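Local coordinates for protein arginase (Thermus thermophilus, PDB 2EF5) that probably catalyses the manganese-dependent hydrolysis of L-arginine to L-ornithine and urea, a step of the urea cycle, at residues Phe88-Gly93 with Gln256-Val261; Val75-Leu80 with Ser102-Ala107; Val157-Val162 with Lys179-Arg184; Gly109-Val114 with Gln208-His213; Pro227-Pro232 with Asn271-Met276. All blocks are in the same frame, centred on the assembly; numbering follows the deposited sequence.

Contact 1 of 5, residues Phe88-Gly93 with Gln256-Val261; sequences FPIVLG and QSLDLV
Pro89 and Leu258 begin a ladder between two parallel strands in the interior of the arginase sheet, and the pair shows how such a ladder copes with a residue that has no N-H. Leu258 N donates to Pro89 O (3.0 Å), and Leu258 O in turn receives Val91 N (2.9 Å). Beyond them Leu260 N reaches Val91 O almost straight, at 171° about the hydrogen, and Leu260 O accepts from Gly93 N. Leu258 and Leu260 thus spend both N-H and C=O on strand 87-93, while Ile90 bonds to Ala4 and Val6 on its other side. Where proline cannot donate, Pro89 CD lies 3.3 Å from Gln256 O. The ring of Phe88, its CG anti to the backbone N (chi1 -170°), slides over this peptide, and Ser257 CA makes a CH-pi contact 4.0 Å from the centroid of the Phe88 ring. Ile90 CG2 and Leu92 CD2 both meet Leu260 CD1 at 4.0 Å, on the face toward helix 22-28. On the other face Asp259 runs beside Val91, and its OD2 is bonded by the hydroxyls of Ser215 and Ser99; at the strand's start, Gln256 NE2 bonds to Ala106 O. A buried carboxylate supplied with hydroxyl partners is probably ionised, its charge and the cost of its burial then being offset by those bonds.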
# COMPACT_ATOMS: atom_id res chain seq x y z
N PHE A 88 -13.59 -43.87 12.76
CA PHE A 88 -13.40 -42.76 11.83
C PHE A 88 -14.49 -42.80 10.76
O PHE A 88 -14.59 -43.77 9.99
CB PHE A 88 -12.02 -42.87 11.18
CG PHE A 88 -11.63 -41.67 10.37
CD1 PHE A 88 -10.67 -40.79 10.84
CD2 PHE A 88 -12.21 -41.43 9.13
CE1 PHE A 88 -10.27 -39.68 10.08
CE2 PHE A 88 -11.83 -40.32 8.36
CZ PHE A 88 -10.86 -39.46 8.83
N PRO A 89 -15.32 -41.75 10.69
CA PRO A 89 -16.39 -41.71 9.68
C PRO A 89 -16.02 -41.00 8.39
O PRO A 89 -15.45 -39.91 8.40
CB PRO A 89 -17.51 -40.99 10.41
CG PRO A 89 -16.75 -39.93 11.14
CD PRO A 89 -15.55 -40.71 11.71
N ILE A 90 -16.36 -41.63 7.27
CA ILE A 90 -16.13 -41.06 5.95
C ILE A 90 -17.51 -41.00 5.31
O ILE A 90 -18.16 -42.02 5.12
CB ILE A 90 -15.24 -41.94 5.06
CG1 ILE A 90 -13.85 -42.07 5.67
CG2 ILE A 90 -15.16 -41.31 3.66
CD1 ILE A 90 -12.92 -42.97 4.87
N VAL A 91 -17.95 -39.79 4.99
CA VAL A 91 -19.25 -39.60 4.38
C VAL A 91 -19.09 -39.33 2.89
O VAL A 91 -18.42 -38.40 2.49
CB VAL A 91 -20.00 -38.43 5.04
CG1 VAL A 91 -21.40 -38.31 4.47
CG2 VAL A 91 -20.04 -38.64 6.56
N LEU A 92 -19.73 -40.18 2.08
CA LEU A 92 -19.68 -40.07 0.63
C LEU A 92 -20.89 -39.28 0.23
O LEU A 92 -22.02 -39.59 0.61
CB LEU A 92 -19.77 -41.45 -0.02
CG LEU A 92 -18.87 -42.52 0.59
CD1 LEU A 92 -19.07 -43.83 -0.17
CD2 LEU A 92 -17.41 -42.08 0.53
N GLY A 93 -20.70 -38.25 -0.57
CA GLY A 93 -21.87 -37.50 -0.90
C GLY A 93 -22.16 -37.08 -2.30
O GLY A 93 -21.47 -37.40 -3.27
N GLN A 256 -10.04 -36.56 12.40
CA GLN A 256 -11.01 -37.51 12.96
C GLN A 256 -12.20 -37.87 12.07
O GLN A 256 -12.91 -38.83 12.36
CB GLN A 256 -11.57 -36.95 14.27
CG GLN A 256 -12.26 -35.61 14.08
CD GLN A 256 -13.53 -35.47 14.91
OE1 GLN A 256 -13.50 -35.51 16.14
NE2 GLN A 256 -14.66 -35.30 14.22
N SER A 257 -12.44 -37.10 11.01
CA SER A 257 -13.57 -37.38 10.13
C SER A 257 -13.37 -36.77 8.75
O SER A 257 -12.63 -35.80 8.59
CB SER A 257 -14.87 -36.87 10.76
OG SER A 257 -14.73 -35.52 11.18
N LEU A 258 -14.05 -37.32 7.76
CA LEU A 258 -13.87 -36.86 6.39
C LEU A 258 -15.11 -36.93 5.51
O LEU A 258 -15.86 -37.90 5.57
CB LEU A 258 -12.76 -37.69 5.73
CG LEU A 258 -12.60 -37.64 4.20
CD1 LEU A 258 -11.96 -36.32 3.82
CD2 LEU A 258 -11.74 -38.79 3.72
N ASP A 259 -15.32 -35.90 4.68
CA ASP A 259 -16.43 -35.91 3.72
C ASP A 259 -15.78 -35.93 2.34
O ASP A 259 -14.80 -35.22 2.11
CB ASP A 259 -17.30 -34.64 3.76
CG ASP A 259 -17.84 -34.32 5.13
OD1 ASP A 259 -18.20 -35.24 5.88
OD2 ASP A 259 -17.93 -33.12 5.43
N LEU A 260 -16.32 -36.73 1.43
CA LEU A 260 -15.85 -36.81 0.05
C LEU A 260 -17.11 -36.45 -0.72
O LEU A 260 -17.98 -37.30 -0.91
CB LEU A 260 -15.39 -38.23 -0.30
CG LEU A 260 -14.18 -38.76 0.46
CD1 LEU A 260 -13.90 -40.19 0.01
CD2 LEU A 260 -12.96 -37.87 0.20
N VAL A 261 -17.22 -35.20 -1.14
CA VAL A 261 -18.44 -34.74 -1.80
C VAL A 261 -18.33 -34.20 -3.22
O VAL A 261 -17.25 -34.02 -3.76
CB VAL A 261 -19.10 -33.62 -0.95
CG1 VAL A 261 -19.36 -34.11 0.48
CG2 VAL A 261 -18.19 -32.39 -0.92

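Contact 2 of 5, residues Val75-Leu80 with Ser102-Ala107; sequences VLKERL and SVAGAA
Ser102 OG is held by Asp259 OD1, and more weakly by Ser99 O one turn back, while its CB sits 4.0 Å from both Leu76 CD2 and Leu80 CD1. The polar end therefore turns to the sheet and the carbon end to the neighbouring helix. Helices 66-81 and 99-107, which flank strand 87-93 in sequence, run side by side on one face of the sheet; their axes here are 7.4 Å apart and cross at -21°. Such closeness rests on Gly105, whose CA comes to 3.5 Å from Lys77 O. Lys77 lies across this bare backbone with its chain fully extended: CG is on Gly105 CA, CD is 4.1 Å from Ala104 CB, and NZ goes on to Val153 O. On the side nearer the sheet, Leu80 points its CG away from its own carbonyl carbon (chi1 -64°), which carries CD1 to 3.4 Å from Ser102 O and, tightly, 3.5 Å from Ser102 CA. Leu76 and Leu80 also rest on Val91 of strand 87-93. The helices meet by carbon against carbon and against backbone, without a polar bond between their side chains; the pair is held by close packing, and the polar ends of Ser102 and Lys77 are satisfied by Asp259 and Val153.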
# COMPACT_ATOMS: atom_id res chain seq x y z
N VAL A 75 -30.75 -37.15 9.86
CA VAL A 75 -30.59 -38.59 9.99
C VAL A 75 -29.10 -38.90 9.98
O VAL A 75 -28.62 -39.74 10.75
CB VAL A 75 -31.27 -39.34 8.81
CG1 VAL A 75 -30.96 -40.83 8.87
CG2 VAL A 75 -32.77 -39.12 8.86
N LEU A 76 -28.36 -38.20 9.12
CA LEU A 76 -26.91 -38.38 9.03
C LEU A 76 -26.24 -38.00 10.34
O LEU A 76 -25.42 -38.74 10.87
CB LEU A 76 -26.34 -37.53 7.89
CG LEU A 76 -24.82 -37.49 7.74
CD1 LEU A 76 -24.29 -38.88 7.44
CD2 LEU A 76 -24.45 -36.53 6.61
N LYS A 77 -26.60 -36.83 10.87
CA LYS A 77 -26.03 -36.36 12.13
C LYS A 77 -26.22 -37.41 13.23
O LYS A 77 -25.28 -37.76 13.93
CB LYS A 77 -26.68 -35.05 12.55
CG LYS A 77 -26.26 -34.53 13.92
CD LYS A 77 -27.07 -33.31 14.31
CE LYS A 77 -26.75 -32.85 15.72
NZ LYS A 77 -27.57 -31.66 16.11
N GLU A 78 -27.45 -37.91 13.36
CA GLU A 78 -27.76 -38.90 14.38
C GLU A 78 -27.00 -40.20 14.18
O GLU A 78 -26.56 -40.82 15.15
CB GLU A 78 -29.26 -39.18 14.38
CG GLU A 78 -30.10 -37.92 14.49
CD GLU A 78 -31.59 -38.21 14.47
OE1 GLU A 78 -32.04 -38.95 13.57
OE2 GLU A 78 -32.30 -37.67 15.34
N ARG A 79 -26.85 -40.61 12.93
CA ARG A 79 -26.14 -41.83 12.61
C ARG A 79 -24.68 -41.75 13.02
O ARG A 79 -24.12 -42.71 13.56
CB ARG A 79 -26.24 -42.13 11.11
CG ARG A 79 -25.56 -43.42 10.70
CD ARG A 79 -26.40 -44.64 11.06
NE ARG A 79 -25.58 -45.83 11.25
CZ ARG A 79 -25.97 -47.06 10.94
NH1 ARG A 79 -27.17 -47.27 10.42
NH2 ARG A 79 -25.16 -48.09 11.16
N LEU A 80 -24.05 -40.60 12.78
CA LEU A 80 -22.65 -40.41 13.12
C LEU A 80 -22.45 -40.23 14.63
O LEU A 80 -21.49 -40.74 15.21
CB LEU A 80 -22.08 -39.19 12.38
CG LEU A 80 -22.00 -39.27 10.84
CD1 LEU A 80 -21.36 -38.00 10.30
CD2 LEU A 80 -21.19 -40.49 10.42
N SER A 102 -22.95 -34.03 8.68
CA SER A 102 -21.74 -34.79 8.96
C SER A 102 -20.84 -34.12 9.99
O SER A 102 -20.38 -34.78 10.92
CB SER A 102 -20.94 -35.05 7.67
OG SER A 102 -20.38 -33.86 7.14
N VAL A 103 -20.62 -32.81 9.85
CA VAL A 103 -19.77 -32.10 10.79
C VAL A 103 -20.40 -32.06 12.18
O VAL A 103 -19.74 -32.37 13.17
CB VAL A 103 -19.48 -30.65 10.32
CG1 VAL A 103 -18.63 -29.92 11.35
CG2 VAL A 103 -18.74 -30.69 8.98
N ALA A 104 -21.68 -31.68 12.24
CA ALA A 104 -22.40 -31.61 13.51
C ALA A 104 -22.43 -32.98 14.18
O ALA A 104 -22.27 -33.08 15.40
CB ALA A 104 -23.82 -31.11 13.28
N GLY A 105 -22.62 -34.02 13.39
CA GLY A 105 -22.67 -35.36 13.94
C GLY A 105 -21.31 -35.87 14.38
O GLY A 105 -21.18 -36.41 15.48
N ALA A 106 -20.31 -35.70 13.53
CA ALA A 106 -18.95 -36.16 13.82
C ALA A 106 -18.27 -35.37 14.95
O ALA A 106 -17.34 -35.87 15.58
CB ALA A 106 -18.08 -36.09 12.55
N ALA A 107 -18.74 -34.15 15.18
CA ALA A 107 -18.16 -33.31 16.22
C ALA A 107 -18.44 -33.86 17.62
O ALA A 107 -17.67 -33.62 18.55
CB ALA A 107 -18.71 -31.89 16.10

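Contact 3 of 5, residues Val157-Val162 with Lys179-Arg184; sequences VDPKDV and KEAGVR
Val183 and Pro159 meet where two turns face each other, and the two branches of the valine illustrate how one small side chain can serve two neighbours. From CB, with CG1 anti to the backbone N (chi1 173°), CG1 extends to Val162, lying 3.9 Å from Val162 CG1 and equally near Val162 O; the two valines cross obliquely. The other branch, CG2, turns to the proline and stands 3.7 Å from Pro159 O, with Pro159 CB slightly farther off. That CB also touches the end of helix 172-181, 3.4 Å from Ala181 O and against the Ala181 methyl. Both turns are recognisable motifs. Asp158 OD1 takes the N-H of Lys160 at 2.8 Å with its anti lone pair, an Asx turn, whereas Gly182, with positive phi, is the C-prime residue of a Schellman motif that ends the helix. A water spans the gap between them: it accepts from Arg184 N (2.9 Å) and can donate to Val162 O (2.7 Å) or Pro159 O, although more acceptors surround it than it has protons to give. The contact thus joins the starts of the neighbouring parallel strands 162-167 and 184-187, the latter outermost in the chain's sheet. Val162 rests on Leu139 of helix 138-142, Val183 on Phe123, and Lys179 makes a cation-pi contact with Phe290 of the second subunit.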
# COMPACT_ATOMS: atom_id res chain seq x y z
N VAL A 157 -19.65 -25.27 14.66
CA VAL A 157 -18.26 -24.83 14.70
C VAL A 157 -18.14 -23.32 14.81
O VAL A 157 -18.99 -22.58 14.31
CB VAL A 157 -17.50 -25.27 13.43
CG1 VAL A 157 -18.03 -24.52 12.22
CG2 VAL A 157 -16.00 -25.03 13.60
N ASP A 158 -17.09 -22.86 15.49
CA ASP A 158 -16.85 -21.44 15.64
C ASP A 158 -16.11 -21.01 14.38
O ASP A 158 -15.16 -21.67 13.97
CB ASP A 158 -15.98 -21.17 16.87
CG ASP A 158 -15.81 -19.69 17.16
OD1 ASP A 158 -15.36 -18.95 16.26
OD2 ASP A 158 -16.12 -19.26 18.29
N PRO A 159 -16.53 -19.90 13.76
CA PRO A 159 -15.89 -19.40 12.54
C PRO A 159 -14.37 -19.34 12.64
O PRO A 159 -13.67 -19.47 11.64
CB PRO A 159 -16.50 -18.01 12.38
CG PRO A 159 -17.87 -18.18 12.95
CD PRO A 159 -17.60 -19.00 14.20
N LYS A 160 -13.86 -19.15 13.85
CA LYS A 160 -12.43 -19.06 14.06
C LYS A 160 -11.72 -20.41 14.03
O LYS A 160 -10.49 -20.46 14.00
CB LYS A 160 -12.14 -18.34 15.39
CG LYS A 160 -12.62 -16.89 15.38
CD LYS A 160 -12.19 -16.13 16.63
CE LYS A 160 -12.57 -14.65 16.53
NZ LYS A 160 -12.11 -13.87 17.71
N ASP A 161 -12.50 -21.49 14.03
CA ASP A 161 -11.92 -22.83 13.98
C ASP A 161 -12.16 -23.42 12.59
O ASP A 161 -12.17 -24.63 12.41
CB ASP A 161 -12.53 -23.74 15.04
CG ASP A 161 -12.26 -23.24 16.46
OD1 ASP A 161 -11.14 -22.77 16.71
OD2 ASP A 161 -13.17 -23.34 17.31
N VAL A 162 -12.35 -22.53 11.61
CA VAL A 162 -12.58 -22.94 10.23
C VAL A 162 -11.49 -22.39 9.31
O VAL A 162 -11.05 -21.25 9.46
CB VAL A 162 -13.94 -22.43 9.70
CG1 VAL A 162 -14.07 -22.72 8.19
CG2 VAL A 162 -15.09 -23.09 10.47
N LYS A 179 -15.32 -12.22 5.89
CA LYS A 179 -14.51 -11.23 6.59
C LYS A 179 -15.12 -10.87 7.94
O LYS A 179 -14.42 -10.80 8.95
CB LYS A 179 -14.33 -9.97 5.73
CG LYS A 179 -13.37 -10.18 4.58
CD LYS A 179 -12.84 -8.87 4.04
CE LYS A 179 -11.61 -9.11 3.17
NZ LYS A 179 -10.52 -9.78 3.94
N GLU A 180 -16.43 -10.66 7.96
CA GLU A 180 -17.13 -10.33 9.20
C GLU A 180 -16.91 -11.43 10.23
O GLU A 180 -16.61 -11.15 11.39
CB GLU A 180 -18.64 -10.20 8.94
CG GLU A 180 -19.11 -8.81 8.56
CD GLU A 180 -20.60 -8.77 8.24
OE1 GLU A 180 -21.39 -9.42 8.97
OE2 GLU A 180 -20.99 -8.08 7.27
N ALA A 181 -17.06 -12.68 9.80
CA ALA A 181 -16.91 -13.83 10.68
C ALA A 181 -15.46 -14.12 11.07
O ALA A 181 -15.21 -14.84 12.03
CB ALA A 181 -17.54 -15.06 10.04
N GLY A 182 -14.51 -13.58 10.31
CA GLY A 182 -13.11 -13.82 10.63
C GLY A 182 -12.60 -15.21 10.25
O GLY A 182 -11.74 -15.77 10.93
N VAL A 183 -13.14 -15.76 9.17
CA VAL A 183 -12.73 -17.08 8.71
C VAL A 183 -11.39 -16.98 7.97
O VAL A 183 -11.21 -16.11 7.12
CB VAL A 183 -13.79 -17.70 7.77
CG1 VAL A 183 -13.27 -19.00 7.16
CG2 VAL A 183 -15.08 -17.96 8.55
N ARG A 184 -10.46 -17.87 8.30
CA ARG A 184 -9.16 -17.89 7.64
C ARG A 184 -9.37 -18.50 6.25
O ARG A 184 -9.82 -19.65 6.14
CB ARG A 184 -8.16 -18.74 8.44
CG ARG A 184 -6.81 -18.95 7.75
CD ARG A 184 -6.05 -17.65 7.57
NE ARG A 184 -5.72 -17.02 8.85
CZ ARG A 184 -4.76 -17.44 9.66
NH1 ARG A 184 -4.01 -18.48 9.34
NH2 ARG A 184 -4.55 -16.80 10.81
O HOH W 1 -10.67 -19.04 10.95

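Contact 4 of 5, residues Gly109-Val114 with Gln208-His213; sequences GRRVGV and QGLPLH
Strands 113-117 and 212-217 are neighbours in the parallel sheet of the arginase fold, and the ladder between them opens at Gly113, which pairs with Leu212 between a proline and a histidine. Gly113 N donates to Pro211 O at 2.9 Å (167° at the hydrogen), and Gly113 O accepts the backbone N of His213 at the same length and equally straight. Around these two bonds CA-H groups fill in, that of Leu212 pointing at Gly113 O. Taken as a whole, the touching parts of the two segments run 48° apart, and before the ladder side chains take over. The ring of Pro211 abuts Val112 at about a right angle, CG 3.7 Å from Val112 CG1, and both its CG and CD approach Arg111 O at 3.5 Å. This is the end of the sheet away from the metals: each strand runs on to manganese ligands, Asp118 beyond one and Asp217 at the tip of the other. Leu212 continues the sheet toward Gln256 and Arg254, Val114 toward Asp161 and Val163. At the outer rim Leu210 CD2 lies over one face of the Arg111 guanidinium, 3.5 Å from Arg111 CD and 3.7 Å from Arg111 NE. With CG anti to N (chi1 -177°) and the chain extended as far as NE, Arg111 runs slantwise over the leucine to bring NH2 to Asp161 OD1 in a salt bridge, while Leu210 CD1 turns inward to within 4.0 Å of Gly113 N.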
# COMPACT_ATOMS: atom_id res chain seq x y z
N GLY A 109 -20.51 -32.96 19.84
CA GLY A 109 -20.66 -31.93 20.85
C GLY A 109 -19.38 -31.25 21.31
O GLY A 109 -19.43 -30.32 22.11
N ARG A 110 -18.23 -31.71 20.82
CA ARG A 110 -16.97 -31.10 21.22
C ARG A 110 -16.46 -30.12 20.16
O ARG A 110 -16.93 -30.12 19.03
CB ARG A 110 -15.91 -32.18 21.48
CG ARG A 110 -14.58 -31.64 22.01
CD ARG A 110 -14.76 -30.56 23.10
NE ARG A 110 -15.56 -31.02 24.23
CZ ARG A 110 -15.14 -31.86 25.16
NH1 ARG A 110 -13.90 -32.34 25.11
NH2 ARG A 110 -15.94 -32.22 26.15
N ARG A 111 -15.51 -29.29 20.56
CA ARG A 111 -14.92 -28.29 19.68
C ARG A 111 -14.02 -28.97 18.65
O ARG A 111 -13.07 -29.66 19.00
CB ARG A 111 -14.10 -27.29 20.50
CG ARG A 111 -13.50 -26.16 19.69
CD ARG A 111 -12.55 -25.33 20.52
NE ARG A 111 -11.97 -24.23 19.75
CZ ARG A 111 -11.00 -23.44 20.18
NH1 ARG A 111 -10.47 -23.62 21.39
NH2 ARG A 111 -10.54 -22.46 19.41
N VAL A 112 -14.32 -28.77 17.37
CA VAL A 112 -13.51 -29.37 16.31
C VAL A 112 -13.12 -28.33 15.27
O VAL A 112 -13.84 -27.37 15.03
CB VAL A 112 -14.28 -30.50 15.58
CG1 VAL A 112 -14.70 -31.58 16.57
CG2 VAL A 112 -15.50 -29.92 14.86
N GLY A 113 -11.95 -28.53 14.66
CA GLY A 113 -11.51 -27.62 13.62
C GLY A 113 -12.05 -28.15 12.31
O GLY A 113 -12.20 -29.36 12.14
N VAL A 114 -12.37 -27.25 11.37
CA VAL A 114 -12.90 -27.67 10.08
C VAL A 114 -12.02 -27.19 8.94
O VAL A 114 -11.79 -26.00 8.78
CB VAL A 114 -14.33 -27.13 9.86
CG1 VAL A 114 -14.83 -27.50 8.44
CG2 VAL A 114 -15.27 -27.68 10.92
N GLN A 208 -4.49 -25.55 16.03
CA GLN A 208 -3.71 -26.35 16.96
C GLN A 208 -4.50 -26.89 18.15
O GLN A 208 -5.40 -26.23 18.67
CB GLN A 208 -2.50 -25.55 17.46
CG GLN A 208 -2.83 -24.36 18.34
CD GLN A 208 -1.59 -23.57 18.74
OE1 GLN A 208 -0.61 -24.14 19.21
NE2 GLN A 208 -1.64 -22.26 18.55
N GLY A 209 -4.16 -28.12 18.55
CA GLY A 209 -4.81 -28.76 19.68
C GLY A 209 -6.22 -29.27 19.46
O GLY A 209 -6.81 -29.85 20.38
N LEU A 210 -6.77 -29.09 18.27
CA LEU A 210 -8.14 -29.53 17.99
C LEU A 210 -8.25 -30.73 17.07
O LEU A 210 -7.40 -30.94 16.20
CB LEU A 210 -8.93 -28.39 17.33
CG LEU A 210 -9.09 -27.04 18.02
CD1 LEU A 210 -9.84 -26.10 17.09
CD2 LEU A 210 -9.83 -27.21 19.34
N PRO A 211 -9.29 -31.55 17.28
CA PRO A 211 -9.46 -32.71 16.41
C PRO A 211 -9.90 -32.06 15.10
O PRO A 211 -10.55 -31.02 15.11
CB PRO A 211 -10.57 -33.50 17.08
CG PRO A 211 -11.35 -32.44 17.82
CD PRO A 211 -10.26 -31.58 18.39
N LEU A 212 -9.56 -32.66 13.97
CA LEU A 212 -9.91 -32.04 12.70
C LEU A 212 -10.86 -32.81 11.80
O LEU A 212 -10.75 -34.03 11.65
CB LEU A 212 -8.63 -31.77 11.92
CG LEU A 212 -7.57 -30.94 12.64
CD1 LEU A 212 -6.30 -30.92 11.80
CD2 LEU A 212 -8.09 -29.52 12.87
N HIS A 213 -11.82 -32.08 11.23
CA HIS A 213 -12.77 -32.65 10.29
C HIS A 213 -12.40 -32.08 8.93
O HIS A 213 -12.31 -30.87 8.75
CB HIS A 213 -14.21 -32.24 10.61
CG HIS A 213 -15.21 -32.70 9.60
ND1 HIS A 213 -15.43 -32.04 8.41
CD2 HIS A 213 -15.99 -33.81 9.56
CE1 HIS A 213 -16.30 -32.71 7.68
NE2 HIS A 213 -16.65 -33.79 8.35

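Contact 5 of 5, residues Pro227-Pro232 with Asn271-Met276; sequences PGVGTP and NRTAEM
Pro227 and Thr273 slide past each other in opposite directions where an inverse gamma turn, centred on Gly228, meets the first turn of helix 272-284. The turn is closed by Val229 N bonding to Pro227 O at 2.7 Å, and it offers its central N-H outward to the helix: Gly228 N donates to Thr273 OG1 (3.0 Å, with 144° at the hydrogen, so noticeably bent). Thr273 is oriented for this by its first torsion, which places OG1 anti to the carbonyl carbon and beside its own backbone N (chi1 -60°); its methyl CG2 faces Gly228 O (3.8 Å) and Val229 CG1 (4.3 Å). The hydroxyl has a second partner in Asp268 OD1, so one small group ties the helix start both to the turn and to the preceding loop. Arg272 comes to the proline from a different direction. Its chain is extended from CG to NE and crosses the ring of Pro227 at about a right angle, so that the ring meets the guanidinium at its edge, in plane, instead of lying over a face. Farther out NH2 makes a salt bridge with Glu269 OE1. The loop lies near the metal site: the side chain of Val229 is about 4 Å from that of the manganese ligand Asp219, and on the helix side Pro227 CD is 3.4 Å from Arg272 NE.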
# COMPACT_ATOMS: atom_id res chain seq x y z
N PRO A 227 -12.93 -33.62 -13.90
CA PRO A 227 -14.05 -33.07 -14.67
C PRO A 227 -15.41 -33.39 -14.07
O PRO A 227 -16.37 -32.65 -14.26
CB PRO A 227 -13.86 -33.71 -16.04
CG PRO A 227 -13.34 -35.08 -15.68
CD PRO A 227 -12.29 -34.73 -14.63
N GLY A 228 -15.49 -34.51 -13.34
CA GLY A 228 -16.75 -34.93 -12.75
C GLY A 228 -17.26 -34.12 -11.58
O GLY A 228 -17.42 -34.66 -10.48
N VAL A 229 -17.54 -32.84 -11.81
CA VAL A 229 -18.05 -31.96 -10.76
C VAL A 229 -19.09 -31.00 -11.33
O VAL A 229 -19.01 -30.59 -12.49
CB VAL A 229 -16.90 -31.12 -10.11
CG1 VAL A 229 -15.83 -32.06 -9.57
CG2 VAL A 229 -16.31 -30.16 -11.13
N GLY A 230 -20.08 -30.65 -10.51
CA GLY A 230 -21.13 -29.76 -10.95
C GLY A 230 -20.71 -28.35 -11.31
O GLY A 230 -21.16 -27.80 -12.32
N THR A 231 -19.84 -27.75 -10.50
CA THR A 231 -19.40 -26.39 -10.77
C THR A 231 -17.89 -26.30 -10.92
O THR A 231 -17.19 -25.83 -10.02
CB THR A 231 -19.88 -25.44 -9.65
OG1 THR A 231 -21.26 -25.69 -9.37
CG2 THR A 231 -19.72 -23.99 -10.08
N PRO A 232 -17.36 -26.75 -12.07
CA PRO A 232 -15.92 -26.70 -12.31
C PRO A 232 -15.41 -25.27 -12.43
O PRO A 232 -16.06 -24.41 -13.01
CB PRO A 232 -15.76 -27.49 -13.60
CG PRO A 232 -17.04 -27.18 -14.32
CD PRO A 232 -18.07 -27.32 -13.23
N ASN A 271 -14.80 -42.37 -14.45
CA ASN A 271 -14.80 -42.34 -12.99
C ASN A 271 -13.50 -41.83 -12.38
O ASN A 271 -13.24 -42.08 -11.21
CB ASN A 271 -15.08 -43.76 -12.46
CG ASN A 271 -15.74 -43.76 -11.10
OD1 ASN A 271 -16.60 -42.93 -10.83
ND2 ASN A 271 -15.34 -44.69 -10.24
N ARG A 272 -12.69 -41.10 -13.15
CA ARG A 272 -11.41 -40.64 -12.63
C ARG A 272 -11.49 -39.65 -11.48
O ARG A 272 -10.55 -39.55 -10.68
CB ARG A 272 -10.53 -40.08 -13.75
CG ARG A 272 -11.00 -38.79 -14.38
CD ARG A 272 -10.09 -38.46 -15.56
NE ARG A 272 -10.27 -37.09 -16.06
CZ ARG A 272 -9.57 -36.56 -17.05
NH1 ARG A 272 -8.63 -37.28 -17.65
NH2 ARG A 272 -9.80 -35.32 -17.43
N THR A 273 -12.59 -38.92 -11.39
CA THR A 273 -12.74 -37.96 -10.31
C THR A 273 -12.97 -38.71 -9.00
O THR A 273 -12.40 -38.37 -7.96
CB THR A 273 -13.91 -37.00 -10.57
OG1 THR A 273 -13.66 -36.28 -11.79
CG2 THR A 273 -14.05 -36.00 -9.42
N ALA A 274 -13.79 -39.74 -9.06
CA ALA A 274 -14.06 -40.55 -7.88
C ALA A 274 -12.77 -41.26 -7.46
O ALA A 274 -12.47 -41.37 -6.27
CB ALA A 274 -15.16 -41.57 -8.17
N GLU A 275 -12.01 -41.75 -8.44
CA GLU A 275 -10.76 -42.44 -8.13
C GLU A 275 -9.79 -41.45 -7.50
O GLU A 275 -9.02 -41.82 -6.60
CB GLU A 275 -10.15 -43.06 -9.40
CG GLU A 275 -11.10 -44.04 -10.10
CD GLU A 275 -10.54 -44.62 -11.38
OE1 GLU A 275 -9.68 -43.97 -12.02
OE2 GLU A 275 -10.99 -45.73 -11.76
N MET A 276 -9.83 -40.20 -7.95
CA MET A 276 -8.97 -39.15 -7.41
C MET A 276 -9.26 -38.98 -5.92
O MET A 276 -8.34 -39.00 -5.10
CB MET A 276 -9.24 -37.81 -8.09
CG MET A 276 -8.58 -37.61 -9.45
SD MET A 276 -6.80 -37.29 -9.33
CE MET A 276 -6.72 -36.28 -7.83

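In the fold
Contacts 1 to 4 lie in or against one parallel sheet, and the fifth lies across the chain's centre from contacts 2, 3 and 4. Contact 1 is the middle piece: it touches contact 2 through Asp259 OD1 and Ser102 OG (2.9 Å) and contact 4 through Gln256 N and Leu212 O (2.7 Å). Contact 4 is joined to contact 3 by the salt bridge of Asp161 OD1 with Arg111 NH2 (2.8 Å). Contact 5 touches none of them; its nearest atoms are about 6 Å from contact 1. Contacts 1 and 5 approach the manganese site, the side chain of Val261 about 5 Å and that of Val229 about 7 Å from a manganese ion, whereas the nearest side chains in contacts 2, 3 and 4 stay 11 to 12 Å away.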